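Local structure of phytoene synthase (Enterococcus hirae, 5IYS) at residues F119-T124 / G181-T186; E188-F193 / V210-S215; D97-V102 / L144-E149; K203-Q208 / Y261-N266. The protein probably joins two isoprenoid diphosphates head to head, as in the squalene/phytoene synthase family, and binds magnesium and the substrate analogue farnesyl thiodiphosphate in a helical pocket. All coordinates share one frame; numbering follows the deposited sequence.

Contact 1: F119-T124 / G181-T186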
loop_
_atom_site.group_PDB
_atom_site.type_symbol
_atom_site.label_atom_id
_atom_site.label_comp_id
_atom_site.label_asym_id
_atom_site.label_seq_id
_atom_site.Cartn_x
_atom_site.Cartn_y
_atom_site.Cartn_z
ATOM N N PHE A 119 -5.997 -8.286 16.603
ATOM C CA PHE A 119 -4.730 -8.670 15.989
ATOM C C PHE A 119 -4.225 -10.044 16.435
ATOM O O PHE A 119 -4.184 -10.309 17.631
ATOM C CB PHE A 119 -3.644 -7.619 16.231
ATOM C CG PHE A 119 -2.395 -7.894 15.448
ATOM C CD1 PHE A 119 -2.381 -7.698 14.078
ATOM C CD2 PHE A 119 -1.332 -8.559 16.035
ATOM C CE1 PHE A 119 -1.276 -8.042 13.329
ATOM C CE2 PHE A 119 -0.250 -8.932 15.286
ATOM C CZ PHE A 119 -0.243 -8.709 13.922
ATOM N N LYS A 120 -3.856 -10.903 15.484
ATOM C CA LYS A 120 -3.107 -12.128 15.774
ATOM C C LYS A 120 -1.855 -12.167 14.911
ATOM O O LYS A 120 -1.920 -11.891 13.715
ATOM C CB LYS A 120 -3.930 -13.375 15.449
ATOM C CG LYS A 120 -5.349 -13.381 15.996
ATOM C CD LYS A 120 -5.367 -13.727 17.462
ATOM C CE LYS A 120 -6.789 -13.701 17.999
ATOM N NZ LYS A 120 -6.779 -13.913 19.472
ATOM N N GLN A 121 -0.719 -12.501 15.514
ATOM C CA GLN A 121 0.509 -12.771 14.775
ATOM C C GLN A 121 0.333 -13.915 13.782
ATOM O O GLN A 121 -0.106 -15.000 14.164
ATOM C CB GLN A 121 1.632 -13.154 15.748
ATOM C CG GLN A 121 2.977 -13.343 15.061
ATOM C CD GLN A 121 4.059 -13.818 15.998
ATOM O OE1 GLN A 121 3.811 -14.041 17.186
ATOM N NE2 GLN A 121 5.256 -14.032 15.456
ATOM N N PRO A 122 0.750 -13.713 12.522
ATOM C CA PRO A 122 0.697 -14.808 11.560
ATOM C C PRO A 122 1.503 -15.995 12.057
ATOM O O PRO A 122 2.640 -15.804 12.475
ATOM C CB PRO A 122 1.401 -14.219 10.339
ATOM C CG PRO A 122 2.258 -13.161 10.875
ATOM C CD PRO A 122 1.426 -12.534 11.960
ATOM N N GLU A 123 1.000 -17.213 11.873
ATOM C CA GLU A 123 1.783 -18.386 12.236
ATOM C C GLU A 123 2.761 -18.757 11.128
ATOM O O GLU A 123 3.929 -19.073 11.389
ATOM C CB GLU A 123 0.871 -19.562 12.631
ATOM C CG GLU A 123 -0.454 -19.109 13.257
ATOM C CD GLU A 123 -0.839 -19.853 14.527
ATOM O OE1 GLU A 123 -1.963 -20.396 14.575
ATOM O OE2 GLU A 123 -0.050 -19.853 15.500
ATOM N N THR A 124 2.336 -18.592 9.878
ATOM C CA THR A 124 3.189 -18.985 8.756
ATOM C C THR A 124 3.376 -17.825 7.759
ATOM O O THR A 124 2.623 -16.858 7.807
ATOM C CB THR A 124 2.565 -20.176 8.017
ATOM O OG1 THR A 124 1.288 -19.777 7.519
ATOM C CG2 THR A 124 2.337 -21.356 8.976
ATOM N N GLY A 181 1.769 -3.742 20.443
ATOM C CA GLY A 181 1.197 -5.073 20.610
ATOM C C GLY A 181 1.065 -5.908 19.346
ATOM O O GLY A 181 0.437 -6.980 19.349
ATOM N N ARG A 182 1.744 -5.487 18.283
ATOM C CA ARG A 182 1.663 -6.237 17.046
ATOM C C ARG A 182 2.990 -6.834 16.609
ATOM O O ARG A 182 3.988 -6.127 16.478
ATOM C CB ARG A 182 1.084 -5.366 15.934
ATOM C CG ARG A 182 -0.298 -4.806 16.233
ATOM C CD ARG A 182 -0.922 -4.329 14.936
ATOM N NE ARG A 182 -2.169 -3.610 15.166
ATOM C CZ ARG A 182 -2.896 -3.037 14.209
ATOM N NH1 ARG A 182 -2.551 -3.152 12.928
ATOM N NH2 ARG A 182 -3.992 -2.367 14.539
ATOM N N ILE A 183 2.950 -8.110 16.241
ATOM C CA ILE A 183 4.084 -8.745 15.579
ATOM C C ILE A 183 3.582 -9.286 14.255
ATOM O O ILE A 183 2.730 -10.171 14.241
ATOM C CB ILE A 183 4.698 -9.897 16.421
ATOM C CG1 ILE A 183 5.176 -9.359 17.778
ATOM C CG2 ILE A 183 5.850 -10.575 15.661
ATOM C CD1 ILE A 183 5.833 -10.417 18.679
ATOM N N TYR A 184 4.059 -8.704 13.156
ATOM C CA TYR A 184 3.777 -9.250 11.826
ATOM C C TYR A 184 4.748 -10.337 11.368
ATOM O O TYR A 184 4.446 -11.129 10.477
ATOM C CB TYR A 184 3.726 -8.096 10.808
ATOM C CG TYR A 184 2.539 -7.182 11.033
ATOM C CD1 TYR A 184 1.287 -7.493 10.505
ATOM C CD2 TYR A 184 2.661 -6.028 11.809
ATOM C CE1 TYR A 184 0.208 -6.672 10.710
ATOM C CE2 TYR A 184 1.583 -5.190 12.016
ATOM C CZ TYR A 184 0.362 -5.514 11.449
ATOM O OH TYR A 184 -0.715 -4.672 11.638
ATOM N N LEU A 185 5.970 -10.318 11.878
ATOM C CA LEU A 185 6.909 -11.391 11.566
ATOM C C LEU A 185 6.292 -12.734 11.984
ATOM O O LEU A 185 5.520 -12.784 12.939
ATOM C CB LEU A 185 8.228 -11.173 12.318
ATOM C CG LEU A 185 8.903 -9.819 12.098
ATOM C CD1 LEU A 185 10.145 -9.713 12.992
ATOM C CD2 LEU A 185 9.267 -9.608 10.627
ATOM N N THR A 186 6.533 -13.780 11.202
ATOM C CA THR A 186 5.816 -15.021 11.414
ATOM C C THR A 186 6.409 -15.824 12.567
ATOM O O THR A 186 7.603 -15.733 12.877
ATOM C CB THR A 186 5.687 -15.877 10.143
ATOM O OG1 THR A 186 6.946 -16.476 9.813
ATOM C CG2 THR A 186 5.195 -15.025 8.973
#
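Leu185 O takes an N-H from the Gln121 amide, with NE2 2.8 Å away and the bond fairly straight (157° at the hydrogen). The donor stands tilted from the carbonyl plane of Leu185, while the oxygen lies near the plane of the Gln121 amide. The glutamine reaches it because its chain runs fully extended, CG anti to the backbone N (chi1 -175°), across the Ile183 CG2 methyl. Next to it the Pro122 ring leans on the Tyr184 carbonyl. The Phe119 ring takes Arg182 CG over one face, 4.0 Å from the centroid, and has Ile183 O at its edge, 3.3 Å from CZ. The same ring turns its edge to the face of Tyr184 in a T-shaped pair, planes 65° apart. Arg182 NH1 in turn holds Tyr184 OH at 2.7 Å, in the guanidinium plane, and NH2 makes a salt bridge to Asp60, a magnesium ligand, which makes Arg182 a second-shell residue of the metal site. Gly181, just past helix 174-179, closes it in a Schellman motif, Thr186 caps helix 187-193, and Thr124 caps helix 125-143; the contact thus zips together the two loops that lead into those last two helices.

Contact 2: E188-F193 / V210-S215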
loop_
_atom_site.group_PDB
_atom_site.type_symbol
_atom_site.label_atom_id
_atom_site.label_comp_id
_atom_site.label_asym_id
_atom_site.label_seq_id
_atom_site.Cartn_x
_atom_site.Cartn_y
_atom_site.Cartn_z
ATOM N N GLU A 188 6.794 -18.937 12.490
ATOM C CA GLU A 188 7.697 -19.873 11.856
ATOM C C GLU A 188 9.068 -19.287 11.539
ATOM O O GLU A 188 10.096 -19.909 11.829
ATOM C CB GLU A 188 7.005 -20.507 10.657
ATOM C CG GLU A 188 7.822 -20.630 9.393
ATOM C CD GLU A 188 6.966 -21.162 8.258
ATOM O OE1 GLU A 188 6.569 -20.361 7.378
ATOM O OE2 GLU A 188 6.593 -22.354 8.332
ATOM N N ASP A 189 9.092 -18.036 11.078
ATOM C CA ASP A 189 10.349 -17.330 10.873
ATOM C C ASP A 189 11.119 -17.072 12.165
ATOM O O ASP A 189 12.327 -17.281 12.218
ATOM C CB ASP A 189 10.120 -16.038 10.087
ATOM C CG ASP A 189 9.949 -16.299 8.601
ATOM O OD1 ASP A 189 10.732 -17.125 8.081
ATOM O OD2 ASP A 189 9.076 -15.665 7.953
ATOM N N MET A 190 10.425 -16.593 13.191
ATOM C CA MET A 190 11.053 -16.353 14.486
ATOM C C MET A 190 11.733 -17.610 15.027
ATOM O O MET A 190 12.877 -17.547 15.486
ATOM C CB MET A 190 9.997 -15.910 15.486
ATOM C CG MET A 190 9.031 -14.906 14.912
ATOM S SD MET A 190 9.014 -13.456 15.971
ATOM C CE MET A 190 10.598 -12.794 15.464
ATOM N N THR A 191 11.067 -18.751 14.860
ATOM C CA THR A 191 11.650 -20.049 15.202
ATOM C C THR A 191 12.829 -20.447 14.297
ATOM O O THR A 191 13.893 -20.818 14.799
ATOM C CB THR A 191 10.567 -21.142 15.234
ATOM O OG1 THR A 191 9.564 -20.789 16.198
ATOM C CG2 THR A 191 11.163 -22.491 15.582
ATOM N N ARG A 192 12.676 -20.291 12.982
ATOM C CA ARG A 192 13.704 -20.690 12.016
ATOM C C ARG A 192 15.018 -19.936 12.253
ATOM O O ARG A 192 16.106 -20.531 12.194
ATOM C CB ARG A 192 13.186 -20.514 10.575
ATOM C CG ARG A 192 14.252 -20.340 9.489
ATOM C CD ARG A 192 13.634 -20.192 8.096
ATOM N NE ARG A 192 14.646 -20.038 7.047
ATOM C CZ ARG A 192 14.412 -19.520 5.845
ATOM N NH1 ARG A 192 13.192 -19.107 5.515
ATOM N NH2 ARG A 192 15.409 -19.383 4.981
ATOM N N PHE A 193 14.914 -18.652 12.597
ATOM C CA PHE A 193 16.093 -17.800 12.707
ATOM C C PHE A 193 16.535 -17.614 14.158
ATOM O O PHE A 193 17.513 -16.922 14.424
ATOM C CB PHE A 193 15.878 -16.447 12.006
ATOM C CG PHE A 193 15.778 -16.551 10.506
ATOM C CD1 PHE A 193 16.920 -16.697 9.727
ATOM C CD2 PHE A 193 14.536 -16.615 9.886
ATOM C CE1 PHE A 193 16.834 -16.854 8.337
ATOM C CE2 PHE A 193 14.437 -16.783 8.515
ATOM C CZ PHE A 193 15.574 -16.869 7.733
ATOM N N VAL A 210 18.592 -9.915 12.224
ATOM C CA VAL A 210 19.075 -9.436 10.934
ATOM C C VAL A 210 18.895 -10.511 9.865
ATOM O O VAL A 210 18.392 -10.242 8.774
ATOM C CB VAL A 210 20.529 -8.924 10.993
ATOM C CG1 VAL A 210 21.017 -8.566 9.582
ATOM C CG2 VAL A 210 20.614 -7.684 11.900
ATOM N N ALA A 211 19.190 -11.756 10.238
ATOM C CA ALA A 211 18.984 -12.896 9.356
ATOM C C ALA A 211 17.540 -12.957 8.874
ATOM O O ALA A 211 17.291 -13.113 7.676
ATOM C CB ALA A 211 19.359 -14.172 10.077
ATOM N N LEU A 212 16.607 -12.910 9.825
ATOM C CA LEU A 212 15.186 -12.976 9.538
ATOM C C LEU A 212 14.739 -11.792 8.676
ATOM O O LEU A 212 14.133 -11.993 7.627
ATOM C CB LEU A 212 14.387 -12.996 10.843
ATOM C CG LEU A 212 12.870 -13.209 10.775
ATOM C CD1 LEU A 212 12.292 -13.514 12.172
ATOM C CD2 LEU A 212 12.161 -12.015 10.145
ATOM N N TRP A 213 15.084 -10.583 9.113
ATOM C CA TRP A 213 14.857 -9.358 8.363
ATOM C C TRP A 213 15.286 -9.522 6.904
ATOM O O TRP A 213 14.496 -9.318 5.971
ATOM C CB TRP A 213 15.584 -8.185 9.023
ATOM C CG TRP A 213 15.098 -6.830 8.565
ATOM C CD1 TRP A 213 14.219 -6.007 9.227
ATOM C CD2 TRP A 213 15.484 -6.128 7.376
ATOM N NE1 TRP A 213 13.992 -4.869 8.491
ATOM C CE2 TRP A 213 14.788 -4.896 7.374
ATOM C CE3 TRP A 213 16.364 -6.408 6.322
ATOM C CZ2 TRP A 213 14.956 -3.936 6.366
ATOM C CZ3 TRP A 213 16.485 -5.489 5.291
ATOM C CH2 TRP A 213 15.781 -4.263 5.316
ATOM N N GLU A 214 16.526 -9.930 6.708
ATOM C CA GLU A 214 17.057 -10.091 5.365
ATOM C C GLU A 214 16.371 -11.186 4.569
ATOM O O GLU A 214 16.182 -11.033 3.364
ATOM C CB GLU A 214 18.572 -10.257 5.367
ATOM C CG GLU A 214 19.309 -8.957 5.672
ATOM C CD GLU A 214 19.258 -7.939 4.535
ATOM O OE1 GLU A 214 18.681 -8.207 3.459
ATOM O OE2 GLU A 214 19.754 -6.820 4.726
ATOM N N SER A 215 15.938 -12.251 5.245
ATOM C CA SER A 215 15.174 -13.273 4.561
ATOM C C SER A 215 13.888 -12.675 3.979
ATOM O O SER A 215 13.460 -13.037 2.879
ATOM C CB SER A 215 14.776 -14.391 5.516
ATOM O OG SER A 215 14.189 -15.453 4.795
HETATM O O HOH W 1 16.074 -17.520 3.100
#
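With CG anti to its carbonyl carbon (chi1 -68°), Phe193 swings its ring across to helix 210-215, where Leu212 puts its own CG anti to the backbone N (chi1 -174°) and sends CD1 back toward helix 188-193. The phenyl ring lies over the backbone of the second helix: Leu212 CA sits 3.8 Å from the ring centroid, close to the normal, a CH-pi contact. On the same face, toward the rim, is the carbonyl carbon of Ala211, whose CB comes to 3.5 Å from Phe193 CD1. Farther out along the ring, Ser215 CB touches CZ at 3.4 Å. The opposite face is covered by Arg192 CG, and CZ in turn lies above one face of the Arg192 guanidinium, so the ring is held between its neighbour in sequence and the other helix. Leu212 CD1 lies beside the ring, reaching the Met190 methyl CE at 3.8 Å and the backbone of Asp189 and Met190. A water accepts from Arg192 NH2 at 2.7 Å and is also hydrogen-bonded to Ser215 OG at 3.3 Å, bridging the two helices. Arg125 ties both sides, by a salt bridge to Asp189 and a hydrogen bond to Ser215. The short helix 187-193 crosses the longer helix 207-227 with local axes 9.4 Å apart and their directions at 130°, and helix 236-258 lies behind Trp213 of the latter.

Contact 3: D97-V102 / L144-E149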
loop_
_atom_site.group_PDB
_atom_site.type_symbol
_atom_site.label_atom_id
_atom_site.label_comp_id
_atom_site.label_asym_id
_atom_site.label_seq_id
_atom_site.Cartn_x
_atom_site.Cartn_y
_atom_site.Cartn_z
ATOM N N ASP A 97 -17.806 5.523 -12.560
ATOM C CA ASP A 97 -18.483 5.877 -13.815
ATOM C C ASP A 97 -17.557 5.864 -15.026
ATOM O O ASP A 97 -18.029 5.678 -16.173
ATOM C CB ASP A 97 -19.108 7.269 -13.746
ATOM C CG ASP A 97 -20.424 7.297 -12.991
ATOM O OD1 ASP A 97 -20.952 6.230 -12.593
ATOM O OD2 ASP A 97 -20.919 8.424 -12.773
ATOM N N ASN A 98 -16.303 6.246 -14.792
ATOM C CA ASN A 98 -15.359 6.524 -15.876
ATOM C C ASN A 98 -14.468 5.353 -16.259
ATOM O O ASN A 98 -13.867 5.367 -17.327
ATOM C CB ASN A 98 -14.458 7.725 -15.539
ATOM C CG ASN A 98 -15.202 9.074 -15.567
ATOM O OD1 ASN A 98 -16.339 9.192 -16.025
ATOM N ND2 ASN A 98 -14.555 10.097 -15.012
ATOM N N PHE A 99 -14.204 4.456 -15.309
ATOM C CA PHE A 99 -13.291 3.323 -15.522
ATOM C C PHE A 99 -14.001 2.060 -15.045
ATOM O O PHE A 99 -14.889 2.161 -14.203
ATOM C CB PHE A 99 -12.007 3.529 -14.707
ATOM C CG PHE A 99 -11.189 4.707 -15.175
ATOM C CD1 PHE A 99 -10.303 4.575 -16.232
ATOM C CD2 PHE A 99 -11.312 5.945 -14.553
ATOM C CE1 PHE A 99 -9.558 5.676 -16.667
ATOM C CE2 PHE A 99 -10.610 7.040 -15.008
ATOM C CZ PHE A 99 -9.740 6.907 -16.069
ATOM N N PRO A 100 -13.562 0.881 -15.504
ATOM C CA PRO A 100 -14.195 -0.381 -15.101
ATOM C C PRO A 100 -13.752 -0.820 -13.714
ATOM O O PRO A 100 -13.153 -1.888 -13.522
ATOM C CB PRO A 100 -13.736 -1.363 -16.178
ATOM C CG PRO A 100 -12.461 -0.795 -16.706
ATOM C CD PRO A 100 -12.489 0.694 -16.503
ATOM N N MET A 101 -13.937 0.074 -12.743
ATOM C CA MET A 101 -13.603 -0.237 -11.359
ATOM C C MET A 101 -14.520 -1.351 -10.865
ATOM O O MET A 101 -15.668 -1.431 -11.300
ATOM C CB MET A 101 -13.868 1.030 -10.540
ATOM C CG MET A 101 -12.955 2.166 -10.992
ATOM S SD MET A 101 -11.228 1.978 -10.451
ATOM C CE MET A 101 -11.414 2.168 -8.672
ATOM N N VAL A 102 -14.052 -2.127 -9.891
ATOM C CA VAL A 102 -14.853 -3.206 -9.298
ATOM C C VAL A 102 -14.864 -3.092 -7.781
ATOM O O VAL A 102 -13.857 -2.743 -7.160
ATOM C CB VAL A 102 -14.389 -4.615 -9.775
ATOM C CG1 VAL A 102 -14.506 -4.701 -11.298
ATOM C CG2 VAL A 102 -12.947 -4.853 -9.418
ATOM N N LEU A 144 -5.937 -1.024 -10.597
ATOM C CA LEU A 144 -5.585 -1.566 -11.907
ATOM C C LEU A 144 -6.403 -0.975 -13.057
ATOM O O LEU A 144 -5.871 -0.748 -14.144
ATOM C CB LEU A 144 -5.754 -3.084 -11.909
ATOM C CG LEU A 144 -4.502 -3.945 -11.684
ATOM C CD1 LEU A 144 -4.768 -5.473 -11.900
ATOM C CD2 LEU A 144 -3.373 -3.470 -12.595
ATOM N N PRO A 145 -7.715 -0.766 -12.858
ATOM C CA PRO A 145 -8.479 -0.307 -14.007
ATOM C C PRO A 145 -8.090 1.111 -14.414
ATOM O O PRO A 145 -8.417 1.542 -15.518
ATOM C CB PRO A 145 -9.933 -0.345 -13.505
ATOM C CG PRO A 145 -9.923 -1.373 -12.404
ATOM C CD PRO A 145 -8.593 -1.107 -11.726
ATOM N N LEU A 146 -7.384 1.831 -13.554
ATOM C CA LEU A 146 -6.848 3.131 -13.982
ATOM C C LEU A 146 -5.588 3.048 -14.831
ATOM O O LEU A 146 -5.109 4.074 -15.331
ATOM C CB LEU A 146 -6.589 4.074 -12.796
ATOM C CG LEU A 146 -7.710 4.144 -11.755
ATOM C CD1 LEU A 146 -7.290 4.888 -10.473
ATOM C CD2 LEU A 146 -8.916 4.825 -12.346
ATOM N N LEU A 147 -4.956 1.873 -14.818
ATOM C CA LEU A 147 -3.568 1.740 -15.254
ATOM C C LEU A 147 -3.372 0.872 -16.488
ATOM O O LEU A 147 -2.283 0.819 -17.041
ATOM C CB LEU A 147 -2.726 1.188 -14.090
ATOM C CG LEU A 147 -2.756 1.961 -12.763
ATOM C CD1 LEU A 147 -1.951 1.192 -11.719
ATOM C CD2 LEU A 147 -2.142 3.342 -13.003
ATOM N N THR A 148 -4.378 0.087 -16.852
ATOM C CA THR A 148 -4.222 -0.878 -17.924
ATOM C C THR A 148 -5.578 -1.003 -18.615
ATOM O O THR A 148 -6.607 -0.861 -17.959
ATOM C CB THR A 148 -3.699 -2.273 -17.409
ATOM O OG1 THR A 148 -3.439 -3.137 -18.527
ATOM C CG2 THR A 148 -4.694 -2.963 -16.515
ATOM N N GLU A 149 -5.562 -1.394 -19.889
ATOM C CA GLU A 149 -6.778 -1.612 -20.655
ATOM C C GLU A 149 -7.567 -2.800 -20.121
ATOM O O GLU A 149 -8.784 -2.737 -20.042
ATOM C CB GLU A 149 -6.498 -1.753 -22.165
ATOM C CG GLU A 149 -5.539 -2.893 -22.577
ATOM C CD GLU A 149 -5.080 -2.835 -24.056
ATOM O OE1 GLU A 149 -5.738 -3.459 -24.920
ATOM O OE2 GLU A 149 -4.034 -2.210 -24.366
#
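One face of the Phe99 ring receives the Leu146 methyl CD2, which stands 3.8 Å from the centroid, 23° off the normal and displaced toward the rim on the CD2 side; the atom pair Phe99 CD2 and Leu146 CD2 is 3.4 Å apart. On the same side of the ring plane, but out beyond CD1, Pro145 O approaches obliquely, 3.6 Å from Phe99 CD1. The leucine branch and the phenyl side chain cross at about a right angle. Pro145 itself pushes its ring into the next turn of chain: CG packs against Pro100 O at 3.5 Å and against Met101 CA, while the Pro100 and Pro145 rings slide past each other in opposite directions. Pro100 is the centre of an inverse gamma turn, with a weak bond from Met101 N to Phe99 O, and it turns the chain just after Phe99 leaves helix 87-98. This is plain apolar packing between the end of that helix and the segment following helix 125-143. The Met101 chain, bent at chi2 (-74°), brings SD to 4.0 Å from Pro145 CB and 4.1 Å from Leu146 CD2, so the sulfur bridges both residues. Beyond them, Phe99 and Leu146 both rest on Ser44 of helix 39-60, and Leu146 also touches Val95 of helix 87-98.

Contact 4: K203-Q208 / Y261-N266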
loop_
_atom_site.group_PDB
_atom_site.type_symbol
_atom_site.label_atom_id
_atom_site.label_comp_id
_atom_site.label_asym_id
_atom_site.label_seq_id
_atom_site.Cartn_x
_atom_site.Cartn_y
_atom_site.Cartn_z
ATOM N N LYS A 203 17.137 -1.200 19.991
ATOM C CA LYS A 203 17.392 -0.139 19.012
ATOM C C LYS A 203 17.940 -0.646 17.677
ATOM O O LYS A 203 17.536 -0.172 16.612
ATOM C CB LYS A 203 18.315 0.935 19.596
ATOM C CG LYS A 203 17.680 1.687 20.763
ATOM C CD LYS A 203 17.887 3.196 20.647
ATOM C CE LYS A 203 17.438 3.746 19.284
ATOM N NZ LYS A 203 15.964 3.654 19.003
ATOM N N GLN A 204 18.821 -1.640 17.748
ATOM C CA GLN A 204 19.409 -2.262 16.566
ATOM C C GLN A 204 19.180 -3.776 16.614
ATOM O O GLN A 204 19.179 -4.384 17.685
ATOM C CB GLN A 204 20.902 -1.928 16.438
ATOM C CG GLN A 204 21.292 -0.467 16.689
ATOM C CD GLN A 204 20.888 0.467 15.559
ATOM O OE1 GLN A 204 20.406 1.575 15.807
ATOM N NE2 GLN A 204 21.123 0.049 14.314
ATOM N N ALA A 205 18.836 -4.361 15.468
ATOM C CA ALA A 205 18.587 -5.798 15.395
ATOM C C ALA A 205 19.812 -6.620 15.809
ATOM O O ALA A 205 20.902 -6.417 15.282
ATOM C CB ALA A 205 18.157 -6.190 13.995
ATOM N N GLN A 206 19.576 -7.655 16.607
ATOM C CA GLN A 206 20.604 -8.658 16.862
ATOM C C GLN A 206 20.810 -9.520 15.627
ATOM O O GLN A 206 20.040 -9.453 14.664
ATOM C CB GLN A 206 20.227 -9.549 18.041
ATOM C CG GLN A 206 20.755 -9.030 19.361
ATOM C CD GLN A 206 20.032 -9.657 20.531
ATOM O OE1 GLN A 206 20.314 -10.797 20.905
ATOM N NE2 GLN A 206 19.026 -8.961 21.046
ATOM N N THR A 207 21.861 -10.331 15.682
ATOM C CA THR A 207 22.319 -11.092 14.529
ATOM C C THR A 207 21.210 -11.979 13.995
ATOM O O THR A 207 21.007 -12.025 12.786
ATOM C CB THR A 207 23.575 -11.934 14.867
ATOM O OG1 THR A 207 24.663 -11.037 15.089
ATOM C CG2 THR A 207 23.936 -12.909 13.729
ATOM N N GLN A 208 20.507 -12.662 14.892
ATOM C CA GLN A 208 19.421 -13.538 14.497
ATOM C C GLN A 208 18.307 -12.754 13.789
ATOM O O GLN A 208 17.750 -13.243 12.810
ATOM C CB GLN A 208 18.833 -14.284 15.695
ATOM C CG GLN A 208 19.767 -15.311 16.337
ATOM C CD GLN A 208 20.850 -14.665 17.177
ATOM O OE1 GLN A 208 20.754 -13.494 17.560
ATOM N NE2 GLN A 208 21.910 -15.419 17.443
ATOM N N TYR A 261 20.091 -1.752 10.511
ATOM C CA TYR A 261 18.965 -2.512 11.014
ATOM C C TYR A 261 18.418 -1.923 12.312
ATOM O O TYR A 261 18.205 -2.631 13.292
ATOM C CB TYR A 261 19.358 -3.973 11.192
ATOM C CG TYR A 261 19.881 -4.584 9.916
ATOM C CD1 TYR A 261 19.014 -4.944 8.887
ATOM C CD2 TYR A 261 21.244 -4.601 9.657
ATOM C CE1 TYR A 261 19.508 -5.434 7.682
ATOM C CE2 TYR A 261 21.747 -5.119 8.480
ATOM C CZ TYR A 261 20.885 -5.530 7.493
ATOM O OH TYR A 261 21.424 -6.051 6.334
ATOM N N SER A 262 18.267 -0.607 12.334
ATOM C CA SER A 262 17.463 0.045 13.365
ATOM C C SER A 262 16.006 -0.424 13.303
ATOM O O SER A 262 15.429 -0.571 12.208
ATOM C CB SER A 262 17.522 1.561 13.183
ATOM O OG SER A 262 17.114 1.910 11.867
ATOM N N LEU A 263 15.407 -0.614 14.478
ATOM C CA LEU A 263 14.047 -1.128 14.569
ATOM C C LEU A 263 13.032 0.001 14.728
ATOM O O LEU A 263 11.838 -0.190 14.481
ATOM C CB LEU A 263 13.931 -2.129 15.720
ATOM C CG LEU A 263 14.892 -3.323 15.636
ATOM C CD1 LEU A 263 14.866 -4.170 16.895
ATOM C CD2 LEU A 263 14.653 -4.188 14.398
ATOM N N PHE A 264 13.519 1.186 15.081
ATOM C CA PHE A 264 12.658 2.349 15.291
ATOM C C PHE A 264 13.042 3.487 14.359
ATOM O O PHE A 264 14.154 3.524 13.835
ATOM C CB PHE A 264 12.730 2.861 16.732
ATOM C CG PHE A 264 12.134 1.929 17.738
ATOM C CD1 PHE A 264 12.908 0.927 18.306
ATOM C CD2 PHE A 264 10.799 2.047 18.113
ATOM C CE1 PHE A 264 12.358 0.063 19.237
ATOM C CE2 PHE A 264 10.249 1.170 19.024
ATOM C CZ PHE A 264 11.020 0.156 19.554
ATOM N N ASP A 265 12.121 4.427 14.194
ATOM C CA ASP A 265 12.413 5.704 13.567
ATOM C C ASP A 265 12.900 5.513 12.131
ATOM O O ASP A 265 13.917 6.087 11.734
ATOM C CB ASP A 265 13.451 6.471 14.402
ATOM C CG ASP A 265 13.743 7.844 13.840
ATOM O OD1 ASP A 265 12.775 8.548 13.491
ATOM O OD2 ASP A 265 14.935 8.193 13.689
ATOM N N ASN A 266 12.147 4.742 11.352
ATOM C CA ASN A 266 12.549 4.389 9.990
ATOM C C ASN A 266 11.667 5.064 8.939
ATOM O O ASN A 266 11.903 4.932 7.735
ATOM C CB ASN A 266 12.501 2.867 9.792
ATOM C CG ASN A 266 13.580 2.137 10.582
ATOM O OD1 ASN A 266 13.380 1.015 11.048
ATOM N ND2 ASN A 266 14.755 2.740 10.660
#
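The backbones of Gln204 and Ser262 meet in a single antiparallel bridge, as its non-hydrogen-bonded pair, CA atoms 4.4 Å apart, closed on one side by Ala205 N to Tyr261 O at 2.9 Å and on the other by Leu263 N to Lys203 O at 3.0 Å. The first bond is nearly straight, 166° at the hydrogen, whereas the donor of the second stands above the carbonyl plane of Lys203. Each acceptor also meets a CA-H: Ser262 CA lies 3.3 Å from Lys203 O, and Gln204 CA approaches Tyr261 O. Among the side chains, Ala205 CB faces the bridge and packs on Tyr261 CB at 3.8 Å and also on Leu263 CD2 at 4.1 Å. Gln204 starts out away from the partner chain but bends at chi2 (-73°), which lays its amide alongside Ser262, OE1 by the serine CB; NE2 goes on to a hydrogen bond with Gln259 O. Lys203 also folds back, bent at three successive torsions, so that NZ ends beside Phe264 CB, 4.0 Å away, and meets the ring only obliquely. Tyr261 sends its ring off toward Trp213, which it meets edge-to-face, while its OH lies very close to Glu214 OE2, a probable hydrogen bond. The bridge therefore ties the loop just before helix 207-227, entered at the N-cap residue Gln206, to the loop between helices 236-258 and 272-287, while Phe264 leans on Glu176 and Gln179 of helix 174-179.

In the fold
From the N terminus, contact 3 opens first: the end of helix 87-98 meets the chain after helix 125-143, closing a loop that holds two helices. Contact 1 opens within that loop and closes beyond it, spanning 56 residues, so the two cross; they lie on opposite sides of the chain's centre, about 34 Å apart between centres. Contact 2 follows in series, closing the short 16-residue loop after helix 187-193. Contact 4 crosses it, since 203-208 falls between 188-193 and 210-215, and its loop holds helices 207-227 and 236-258. Contacts 1 and 2 touch directly, as do 2 and 4, which share helix 207-227; these three join neighbouring parts of one end of the helical fold, while contact 3 lies at the other.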